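PDB 7KR6: glycoside hydrolase family 16 protein from Bacteroides ovatus, which probably acts as an endo-beta-glucanase that cuts mixed-linkage beta-glucan chains at internal glycosidic bonds, and here holds a glucose-based ligand in its cleft. Local coordinates for residues 51-56 / 96-101; 127-132 / 234-239; 169-174 / 226-231. The protein carries 1 engineered substitution. One frame throughout, in Å; residues are numbered along the deposited sequence.

Interaction 1. Residues 51-56 / 96-101. With BGC (beta-D-glucopyranose), chain C.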
loop_
_atom_site.group_PDB
_atom_site.type_symbol
_atom_site.label_atom_id
_atom_site.label_comp_id
_atom_site.label_asym_id
_atom_site.label_seq_id
_atom_site.Cartn_x
_atom_site.Cartn_y
_atom_site.Cartn_z
ATOM N N THR A 51 -1.100 29.178 0.078
ATOM C CA THR A 51 -0.475 29.412 -1.217
ATOM C C THR A 51 -1.120 28.457 -2.219
ATOM O O THR A 51 -1.120 27.246 -1.942
ATOM C CB THR A 51 1.031 29.201 -1.143
ATOM O OG1 THR A 51 1.446 29.954 -0.009
ATOM C CG2 THR A 51 1.778 29.576 -2.398
ATOM N N LYS A 52 -1.616 28.989 -3.323
ATOM C CA LYS A 52 -1.995 28.194 -4.511
ATOM C C LYS A 52 -0.752 27.709 -5.242
ATOM O O LYS A 52 0.189 28.470 -5.439
ATOM C CB LYS A 52 -2.887 29.009 -5.460
ATOM C CG LYS A 52 -4.104 29.619 -4.805
ATOM C CD LYS A 52 -4.940 30.385 -5.784
ATOM C CE LYS A 52 -6.148 31.051 -5.185
ATOM N NZ LYS A 52 -7.026 31.584 -6.269
ATOM N N GLU A 53 -0.753 26.437 -5.654
ATOM C CA GLU A 53 0.395 25.814 -6.325
ATOM C C GLU A 53 0.164 25.831 -7.822
ATOM O O GLU A 53 -1.017 25.716 -8.280
ATOM C CB GLU A 53 0.693 24.394 -5.804
ATOM C CG GLU A 53 1.076 24.399 -4.347
ATOM C CD GLU A 53 1.586 23.054 -3.845
ATOM O OE1 GLU A 53 2.294 22.405 -4.611
ATOM O OE2 GLU A 53 1.236 22.666 -2.725
ATOM N N THR A 54 1.278 25.934 -8.540
ATOM C CA THR A 54 1.361 25.905 -10.020
ATOM C C THR A 54 2.375 24.859 -10.440
ATOM O O THR A 54 3.557 24.975 -10.066
ATOM C CB THR A 54 1.775 27.253 -10.632
ATOM O OG1 THR A 54 0.816 28.212 -10.203
ATOM C CG2 THR A 54 1.811 27.160 -12.144
ATOM N N HIS A 55 1.940 23.829 -11.153
ATOM C CA HIS A 55 2.852 22.759 -11.593
ATOM C C HIS A 55 2.352 22.202 -12.926
ATOM O O HIS A 55 1.128 22.205 -13.149
ATOM C CB HIS A 55 2.922 21.587 -10.587
ATOM C CG HIS A 55 3.273 21.954 -9.185
ATOM N ND1 HIS A 55 4.580 22.202 -8.787
ATOM C CD2 HIS A 55 2.499 22.091 -8.079
ATOM C CE1 HIS A 55 4.591 22.467 -7.490
ATOM N NE2 HIS A 55 3.324 22.390 -7.021
ATOM N N GLU A 56 3.283 21.716 -13.720
ATOM C CA GLU A 56 3.028 21.089 -15.033
ATOM C C GLU A 56 2.421 19.709 -14.780
ATOM O O GLU A 56 2.592 19.121 -13.704
ATOM C CB GLU A 56 4.337 20.938 -15.822
ATOM C CG GLU A 56 4.829 22.236 -16.445
ATOM C CD GLU A 56 3.828 22.885 -17.390
ATOM O OE1 GLU A 56 3.533 22.272 -18.436
ATOM O OE2 GLU A 56 3.285 23.956 -17.048
ATOM N N SER A 96 -6.280 21.398 -12.352
ATOM C CA SER A 96 -6.954 21.295 -11.051
ATOM C C SER A 96 -6.220 22.188 -10.061
ATOM O O SER A 96 -5.384 22.981 -10.503
ATOM C CB SER A 96 -7.004 19.846 -10.584
ATOM O OG SER A 96 -7.898 19.717 -9.501
ATOM N N GLY A 97 -6.624 22.106 -8.800
ATOM C CA GLY A 97 -6.104 22.986 -7.746
ATOM C C GLY A 97 -5.523 22.283 -6.556
ATOM O O GLY A 97 -5.943 21.141 -6.190
ATOM N N ARG A 98 -4.550 22.966 -5.955
ATOM C CA ARG A 98 -3.790 22.440 -4.804
ATOM C C ARG A 98 -3.326 23.647 -3.995
ATOM O O ARG A 98 -2.779 24.592 -4.619
ATOM C CB ARG A 98 -2.563 21.664 -5.287
ATOM C CG ARG A 98 -1.596 21.244 -4.184
ATOM C CD ARG A 98 -0.712 20.118 -4.619
ATOM N NE ARG A 98 0.490 19.965 -3.806
ATOM C CZ ARG A 98 1.255 18.898 -3.809
ATOM N NH1 ARG A 98 0.917 17.830 -4.493
ATOM N NH2 ARG A 98 2.394 18.882 -3.116
ATOM N N ILE A 99 -3.495 23.599 -2.687
ATOM C CA ILE A 99 -2.966 24.660 -1.788
ATOM C C ILE A 99 -2.166 24.034 -0.660
ATOM O O ILE A 99 -2.423 22.886 -0.231
ATOM C CB ILE A 99 -4.104 25.529 -1.244
ATOM C CG1 ILE A 99 -4.971 24.774 -0.246
ATOM C CG2 ILE A 99 -4.898 26.153 -2.366
ATOM C CD1 ILE A 99 -6.100 25.569 0.380
ATOM N N ASN A 100 -1.327 24.868 -0.048
ATOM C CA ASN A 100 -0.630 24.474 1.174
ATOM C C ASN A 100 -0.470 25.685 2.088
ATOM O O ASN A 100 -0.505 26.807 1.581
ATOM C CB ASN A 100 0.735 23.874 0.832
ATOM C CG ASN A 100 1.744 24.866 0.271
ATOM O OD1 ASN A 100 2.314 25.643 1.049
ATOM N ND2 ASN A 100 1.932 24.902 -1.045
ATOM N N SER A 101 -0.103 25.433 3.330
ATOM C CA SER A 101 0.169 26.471 4.345
ATOM C C SER A 101 1.648 26.482 4.751
ATOM O O SER A 101 1.931 27.040 5.852
ATOM C CB SER A 101 -0.788 26.337 5.505
ATOM O OG SER A 101 -0.527 25.191 6.307
HETATM C C2 BGC C . 5.109 12.047 -4.150
HETATM C C3 BGC C . 6.476 12.772 -4.048
HETATM C C4 BGC C . 6.328 14.255 -3.786
HETATM C C5 BGC C . 5.440 14.536 -2.557
HETATM C C6 BGC C . 5.159 15.992 -2.284
HETATM C C1 BGC C . 4.337 12.459 -2.926
HETATM O O2 BGC C . 5.223 10.661 -4.280
HETATM O O3 BGC C . 7.145 12.471 -5.277
HETATM O O4 BGC C . 7.649 14.835 -3.601
HETATM O O5 BGC C . 4.162 13.858 -2.774
HETATM O O6 BGC C . 4.494 16.607 -3.415
HETATM O O HOH W 1 3.081 28.132 1.383
HETATM O O HOH W 2 -3.623 25.109 -7.715
HETATM O O HOH W 3 3.809 21.335 -2.234
#

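Interaction 2. Residues 127-132 / 234-239. With G2F (2-deoxy-2-fluoro-alpha-D-glucopyranose), chain B.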
loop_
_atom_site.group_PDB
_atom_site.type_symbol
_atom_site.label_atom_id
_atom_site.label_comp_id
_atom_site.label_asym_id
_atom_site.label_seq_id
_atom_site.Cartn_x
_atom_site.Cartn_y
_atom_site.Cartn_z
ATOM N N PRO A 127 -8.697 13.016 -4.664
ATOM C CA PRO A 127 -8.677 14.073 -3.638
ATOM C C PRO A 127 -7.872 13.641 -2.422
ATOM O O PRO A 127 -7.867 12.444 -2.092
ATOM C CB PRO A 127 -10.122 14.158 -3.187
ATOM C CG PRO A 127 -10.688 12.749 -3.464
ATOM C CD PRO A 127 -9.999 12.326 -4.740
ATOM N N ALA A 128 -7.261 14.614 -1.735
ATOM C CA ALA A 128 -6.503 14.312 -0.505
ATOM C C ALA A 128 -6.494 15.529 0.437
ATOM O O ALA A 128 -6.604 16.710 -0.011
ATOM C CB ALA A 128 -5.110 13.850 -0.849
ATOM N N PHE A 129 -6.419 15.213 1.709
ATOM C CA PHE A 129 -6.245 16.141 2.839
ATOM C C PHE A 129 -5.038 15.613 3.595
ATOM O O PHE A 129 -5.114 14.461 4.087
ATOM C CB PHE A 129 -7.529 16.132 3.671
ATOM C CG PHE A 129 -7.461 16.811 5.017
ATOM C CD1 PHE A 129 -6.681 17.953 5.227
ATOM C CD2 PHE A 129 -8.191 16.313 6.073
ATOM C CE1 PHE A 129 -6.672 18.562 6.473
ATOM C CE2 PHE A 129 -8.203 16.928 7.315
ATOM C CZ PHE A 129 -7.427 18.058 7.506
ATOM N N TRP A 130 -3.975 16.399 3.679
ATOM C CA TRP A 130 -2.691 15.850 4.144
ATOM C C TRP A 130 -1.780 16.942 4.706
ATOM O O TRP A 130 -2.177 18.089 4.752
ATOM C CB TRP A 130 -2.073 15.069 2.990
ATOM C CG TRP A 130 -1.879 15.775 1.686
ATOM C CD1 TRP A 130 -2.832 16.229 0.821
ATOM C CD2 TRP A 130 -0.635 15.895 0.989
ATOM N NE1 TRP A 130 -2.252 16.674 -0.330
ATOM C CE2 TRP A 130 -0.911 16.484 -0.251
ATOM C CE3 TRP A 130 0.690 15.565 1.298
ATOM C CZ2 TRP A 130 0.080 16.687 -1.202
ATOM C CZ3 TRP A 130 1.658 15.788 0.359
ATOM C CH2 TRP A 130 1.362 16.344 -0.866
ATOM N N MET A 131 -0.625 16.518 5.203
ATOM C CA MET A 131 0.295 17.411 5.932
ATOM C C MET A 131 1.717 17.018 5.576
ATOM O O MET A 131 1.974 15.810 5.343
ATOM C CB MET A 131 0.068 17.295 7.441
ATOM C CG MET A 131 -1.277 17.755 7.898
ATOM S SD MET A 131 -1.651 17.224 9.578
ATOM C CE MET A 131 -0.184 17.588 10.556
ATOM N N MET A 132 2.628 17.992 5.541
ATOM C CA MET A 132 4.078 17.671 5.466
ATOM C C MET A 132 4.831 18.517 6.475
ATOM O O MET A 132 4.321 19.553 6.896
ATOM C CB MET A 132 4.689 17.900 4.086
ATOM C CG MET A 132 4.271 16.855 3.037
ATOM S SD MET A 132 5.117 16.941 1.454
ATOM C CE MET A 132 4.242 18.253 0.635
ATOM N N ILE A 234 -0.321 22.179 6.215
ATOM C CA ILE A 234 -1.565 21.537 5.696
ATOM C C ILE A 234 -1.599 21.662 4.195
ATOM O O ILE A 234 -1.210 22.713 3.635
ATOM C CB ILE A 234 -2.804 22.159 6.360
ATOM C CG1 ILE A 234 -2.739 22.109 7.877
ATOM C CG2 ILE A 234 -4.088 21.514 5.848
ATOM C CD1 ILE A 234 -3.608 23.136 8.593
ATOM N N LEU A 235 -2.091 20.609 3.542
ATOM C CA LEU A 235 -2.343 20.621 2.102
ATOM C C LEU A 235 -3.721 20.058 1.802
ATOM O O LEU A 235 -4.211 19.179 2.546
ATOM C CB LEU A 235 -1.335 19.802 1.299
ATOM C CG LEU A 235 0.134 20.154 1.513
ATOM C CD1 LEU A 235 0.775 19.221 2.515
ATOM C CD2 LEU A 235 0.860 20.115 0.206
ATOM N N PHE A 236 -4.310 20.609 0.731
ATOM C CA PHE A 236 -5.528 20.051 0.070
ATOM C C PHE A 236 -5.284 20.026 -1.425
ATOM O O PHE A 236 -4.742 20.987 -1.992
ATOM C CB PHE A 236 -6.786 20.885 0.320
ATOM C CG PHE A 236 -7.252 20.992 1.752
ATOM C CD1 PHE A 236 -8.044 20.038 2.358
ATOM C CD2 PHE A 236 -6.916 22.127 2.479
ATOM C CE1 PHE A 236 -8.501 20.208 3.661
ATOM C CE2 PHE A 236 -7.306 22.261 3.798
ATOM C CZ PHE A 236 -8.107 21.309 4.387
ATOM N N ASN A 237 -5.738 18.972 -2.099
ATOM C CA ASN A 237 -5.580 18.947 -3.582
ATOM C C ASN A 237 -6.597 17.995 -4.172
ATOM O O ASN A 237 -7.118 17.116 -3.440
ATOM C CB ASN A 237 -4.191 18.505 -4.029
ATOM C CG ASN A 237 -3.948 17.050 -3.717
ATOM O OD1 ASN A 237 -3.886 16.654 -2.533
ATOM N ND2 ASN A 237 -4.080 16.202 -4.738
ATOM N N LEU A 238 -6.882 18.216 -5.442
ATOM C CA LEU A 238 -7.696 17.272 -6.250
ATOM C C LEU A 238 -6.815 16.876 -7.427
ATOM O O LEU A 238 -6.732 17.604 -8.443
ATOM C CB LEU A 238 -9.039 17.902 -6.632
ATOM C CG LEU A 238 -9.934 17.059 -7.550
ATOM C CD1 LEU A 238 -10.309 15.742 -6.893
ATOM C CD2 LEU A 238 -11.200 17.827 -7.809
ATOM N N ALA A 239 -6.152 15.723 -7.306
ATOM C CA ALA A 239 -5.325 15.187 -8.399
ATOM C C ALA A 239 -6.269 14.458 -9.357
ATOM O O ALA A 239 -7.385 14.084 -8.932
ATOM C CB ALA A 239 -4.224 14.292 -7.889
HETATM C C1 G2F B . 1.251 11.387 0.239
HETATM C C2 G2F B . 2.132 11.119 -0.933
HETATM C C3 G2F B . 2.134 12.278 -1.908
HETATM C C4 G2F B . 0.714 12.502 -2.363
HETATM C C5 G2F B . -0.116 12.842 -1.086
HETATM C C6 G2F B . -1.569 13.201 -1.291
HETATM O O3 G2F B . 3.012 12.005 -2.995
HETATM O O4 G2F B . 0.723 13.588 -3.355
HETATM O O5 G2F B . -0.085 11.773 -0.119
HETATM O O6 G2F B . -2.225 12.175 -2.126
HETATM F F2 G2F B . 3.426 10.751 -0.455
#

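Interaction 3. Residues 169-174 / 226-231. With G2F (2-deoxy-2-fluoro-alpha-D-glucopyranose), chain B.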
loop_
_atom_site.group_PDB
_atom_site.type_symbol
_atom_site.label_atom_id
_atom_site.label_comp_id
_atom_site.label_asym_id
_atom_site.label_seq_id
_atom_site.Cartn_x
_atom_site.Cartn_y
_atom_site.Cartn_z
ATOM N N ILE A 169 1.397 7.191 6.103
ATOM C CA ILE A 169 2.538 8.052 6.493
ATOM C C ILE A 169 3.714 7.683 5.602
ATOM O O ILE A 169 3.937 6.489 5.299
ATOM C CB ILE A 169 2.875 8.018 8.009
ATOM C CG1 ILE A 169 3.084 6.601 8.561
ATOM C CG2 ILE A 169 1.828 8.772 8.823
ATOM C CD1 ILE A 169 3.599 6.574 10.000
ATOM N N HIS A 170 4.496 8.682 5.223
ATOM C CA HIS A 170 5.726 8.530 4.430
ATOM C C HIS A 170 6.866 9.249 5.163
ATOM O O HIS A 170 6.643 10.326 5.695
ATOM C CB HIS A 170 5.560 9.128 3.051
ATOM C CG HIS A 170 4.443 8.573 2.242
ATOM N ND1 HIS A 170 4.673 7.781 1.127
ATOM C CD2 HIS A 170 3.114 8.731 2.359
ATOM C CE1 HIS A 170 3.511 7.487 0.590
ATOM N NE2 HIS A 170 2.534 8.053 1.312
ATOM N N TYR A 171 8.048 8.669 5.145
ATOM C CA TYR A 171 9.189 9.168 5.930
ATOM C C TYR A 171 10.452 8.489 5.417
ATOM O O TYR A 171 10.421 7.739 4.434
ATOM C CB TYR A 171 8.872 8.950 7.412
ATOM C CG TYR A 171 8.552 7.532 7.791
ATOM C CD1 TYR A 171 7.265 7.043 7.667
ATOM C CD2 TYR A 171 9.525 6.650 8.264
ATOM C CE1 TYR A 171 6.958 5.727 7.967
ATOM C CE2 TYR A 171 9.231 5.345 8.613
ATOM C CZ TYR A 171 7.930 4.867 8.462
ATOM O OH TYR A 171 7.636 3.563 8.822
ATOM N N GLY A 172 11.583 8.832 6.028
ATOM C CA GLY A 172 12.896 8.286 5.626
ATOM C C GLY A 172 13.789 9.400 5.123
ATOM O O GLY A 172 13.306 10.474 4.790
ATOM N N PRO A 173 15.125 9.190 5.174
ATOM C CA PRO A 173 16.041 10.296 4.945
ATOM C C PRO A 173 16.204 10.780 3.502
ATOM O O PRO A 173 16.759 11.899 3.330
ATOM C CB PRO A 173 17.373 9.773 5.514
ATOM C CG PRO A 173 17.260 8.268 5.441
ATOM C CD PRO A 173 15.777 7.978 5.669
ATOM N N SER A 174 15.718 10.037 2.509
ATOM C CA SER A 174 15.795 10.406 1.080
ATOM C C SER A 174 14.766 9.594 0.306
ATOM O O SER A 174 14.266 8.628 0.884
ATOM C CB SER A 174 17.180 10.100 0.545
ATOM O OG SER A 174 17.298 8.691 0.431
ATOM N N THR A 226 10.896 9.195 14.203
ATOM C CA THR A 226 11.462 10.527 14.444
ATOM C C THR A 226 10.904 11.577 13.483
ATOM O O THR A 226 11.107 12.758 13.790
ATOM C CB THR A 226 12.989 10.495 14.322
ATOM O OG1 THR A 226 13.392 10.073 13.023
ATOM C CG2 THR A 226 13.619 9.681 15.417
ATOM N N TYR A 227 10.178 11.192 12.429
ATOM C CA TYR A 227 9.680 12.141 11.410
ATOM C C TYR A 227 8.355 12.841 11.782
ATOM O O TYR A 227 7.922 13.723 10.968
ATOM C CB TYR A 227 9.579 11.414 10.080
ATOM C CG TYR A 227 10.938 11.066 9.525
ATOM C CD1 TYR A 227 11.590 9.894 9.877
ATOM C CD2 TYR A 227 11.594 11.981 8.720
ATOM C CE1 TYR A 227 12.861 9.621 9.390
ATOM C CE2 TYR A 227 12.867 11.731 8.225
ATOM C CZ TYR A 227 13.506 10.550 8.576
ATOM O OH TYR A 227 14.768 10.305 8.114
ATOM N N PHE A 228 7.734 12.532 12.940
ATOM C CA PHE A 228 6.383 13.060 13.255
ATOM C C PHE A 228 6.307 13.775 14.588
ATOM O O PHE A 228 5.316 13.682 15.308
ATOM C CB PHE A 228 5.385 11.903 13.124
ATOM C CG PHE A 228 5.396 11.358 11.716
ATOM C CD1 PHE A 228 4.733 12.036 10.699
ATOM C CD2 PHE A 228 6.112 10.210 11.404
ATOM C CE1 PHE A 228 4.802 11.564 9.390
ATOM C CE2 PHE A 228 6.198 9.772 10.092
ATOM C CZ PHE A 228 5.523 10.441 9.091
ATOM N N HIS A 229 7.329 14.615 14.863
ATOM C CA HIS A 229 7.506 15.262 16.191
ATOM C C HIS A 229 7.977 16.715 16.039
ATOM O O HIS A 229 8.623 17.242 16.990
ATOM C CB HIS A 229 8.432 14.437 17.070
ATOM C CG HIS A 229 7.910 13.055 17.261
ATOM N ND1 HIS A 229 6.908 12.738 18.156
ATOM C CD2 HIS A 229 8.226 11.927 16.609
ATOM C CE1 HIS A 229 6.637 11.448 18.039
ATOM N NE2 HIS A 229 7.446 10.924 17.114
ATOM N N ASP A 230 7.611 17.347 14.932
ATOM C CA ASP A 230 7.960 18.751 14.627
ATOM C C ASP A 230 6.747 19.356 13.930
ATOM O O ASP A 230 5.853 18.597 13.577
ATOM C CB ASP A 230 9.256 18.796 13.814
ATOM C CG ASP A 230 10.488 18.404 14.628
ATOM O OD1 ASP A 230 10.915 19.203 15.511
ATOM O OD2 ASP A 230 11.048 17.324 14.379
ATOM N N ASN A 231 6.720 20.667 13.726
ATOM C CA ASN A 231 5.625 21.336 13.016
ATOM C C ASN A 231 5.406 20.724 11.632
ATOM O O ASN A 231 6.376 20.521 10.847
ATOM C CB ASN A 231 5.885 22.823 12.864
ATOM C CG ASN A 231 5.865 23.545 14.189
ATOM O OD1 ASN A 231 5.314 23.071 15.178
ATOM N ND2 ASN A 231 6.524 24.701 14.206
HETATM C C1 G2F B . 1.251 11.387 0.239
HETATM C C2 G2F B . 2.132 11.119 -0.933
HETATM C C3 G2F B . 2.134 12.278 -1.908
HETATM C C4 G2F B . 0.714 12.502 -2.363
HETATM C C5 G2F B . -0.116 12.842 -1.086
HETATM C C6 G2F B . -1.569 13.201 -1.291
HETATM O O3 G2F B . 3.012 12.005 -2.995
HETATM O O4 G2F B . 0.723 13.588 -3.355
HETATM O O5 G2F B . -0.085 11.773 -0.119
HETATM O O6 G2F B . -2.225 12.175 -2.126
HETATM F F2 G2F B . 3.426 10.751 -0.455
#

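Interaction 1. Residues 51-56 / 96-101
Glu53 reaches across to Arg98 and Asn100 and grips both with one carboxylate oxygen. Its CB lies 3.7 Å from Arg98 O, the carbonyl that also accepts the backbone N-H of Glu53. With CG anti to the carbonyl carbon (chi1 -63°) and the chain extended beyond, Glu53 CG passes 3.4 Å from Asn100 ND2 and delivers the carboxylate between the two partners. Glu53 OE2 accepts from Arg98 NE at 3.0 Å and from Asn100 ND2 at 2.9 Å; these donors come from opposite faces of the carboxylate plane. Carboxylate and guanidinium planes stand 76° apart, and the salt bridge uses NE, with OE2 near the guanidinium plane; Arg98 NH2 donates to O6 of the glucose BGC at 3.1 Å. Glu53 OE1 takes His55 NE2 at 2.6 Å through its anti lone pair. A glutamate suits the place: three N-H donors converge on the carboxylate, which probably spreads its negative charge, and it acts as a second-shell residue steadying a pocket arginine. The two backbone hydrogen bonds of the antiparallel pair Thr51-Asn100 lay strand 51-52 along one edge of strand 93-107, whose other edge here pairs with strand 232-240, and Leu235 of that strand touches Glu53.

Interaction 2. Residues 127-132 / 234-239
Trp130 and Leu235 face each other in an antiparallel hydrogen-bonded pair, and the leucine supplies the floor on which the indole lies. Trp130 CG is set between its own backbone N and carbonyl carbon (chi1 55°), which folds the ring down over the neighbouring strand. Leu235 CB then sits 3.7 Å from the centroid of the five-membered ring in a CH-pi contact, while Leu235 CD2 reaches Trp130 CZ2 at 3.8 Å. C6 of the fluorosugar G2F rests 3.4 Å above the opposite face of the indole, so the tryptophan is a flat apolar platform for the sugar. Asn237 adopts the same kind of first torsion (chi1 68°), bringing OD1 to the edge of the indole: Trp130 NE1 donates to Asn237 OD1 at 2.7 Å, a somewhat bent bond that meets the oxygen from above the amide's carbonyl plane. This fixes the rotation of the ring, and Asn237 ND2 is held in turn by Tyr67 OH. Such an aromatic-lined face belongs to the concave side of the beta-sandwich, or jelly roll, of family 16, where the glycan binds. Small Ala128 fits beside the sugar, its CB 3.6 Å from G2F O6, and Met132 bends its CE back to Leu235 CD2 at 3.9 Å. The other face of the strands is wholly apolar. There Phe129 and Phe236 run side by side with planes 7° apart but slid so that they barely overlap, and Ile234 CG2 meets Phe129 CE1 at the ring edge, 4.0 Å away. Both phenylalanines pack on Ile116 of strand 112-117.

Interaction 3. Residues 169-174 / 226-231
The end of strand 164-171, where it leaves the glycan-binding sheet, is backed by the loop before strand 232-240, and the contact is made by Tyr227 and Phe228 packing on Ile169, Tyr171, Gly172 and Pro173. It is largely a meeting of rings with backbone and apolar carbons. Tyr227 lays one face of its ring against the chain: Gly172 N stands 3.6 Å above the plane, over the ring centre, and Tyr171 CB touches Tyr227 CG at 3.6 Å. Beyond, the ring reaches the proline, with Tyr227 OH 3.5 Å from Pro173 CD. The flat aromatic thus packs directly on the backbone of Gly172. A glycine is called for at this turn by its backbone, because at a positive phi of 117° a CB would jam against the carbonyl oxygen of Tyr171. Phe228 enters alongside, and its CZ meets Ile169 CB at 3.7 Å and His170 O at 3.6 Å. The edge of the same ring receives Tyr171 CD1, 3.8 Å from Phe228 CE2, with the two ring planes 81° apart. Tyr171 CG lies between its backbone N and carbonyl carbon (chi1 56°), a torsion that leads the end of the ring away from the 226-231 loop; its OH is hydrogen-bonded to Gln181 NE2. Alternation along the strand sends His170 the other way, into the pocket, where fluorine F2 of G2F lies 3.3 Å above the centre of the imidazole; His178 NE2 holds its ND1. Strand 164-171 runs between strands 144-150 and 179-186, both bonded to its backbone, while Phe228 reaches Ile145 of the former, and Tyr171 also packs on Tyr183 of the second subunit.

Overall arrangement
Following the chain from its N terminus, interaction 1 comes first: residues 51-56 return to strand 93-107, closing a loop of 39 residues before anything else opens. Interaction 2 then begins at strand 125-133 and closes about a hundred residues later at strand 232-240. Interaction 3 falls wholly within that span, joining the end of strand 164-171 to the loop that leads directly into strand 232-240; no two contacts cross. Strands 93-107 and 232-240 are neighbours, so interactions 1 and 2 touch, as where Ser101 N meets Ile234 O. Interaction 3, about 17 Å from interaction 2 between centres, shares with it the sugar G2F, which lies between Trp130 and His170.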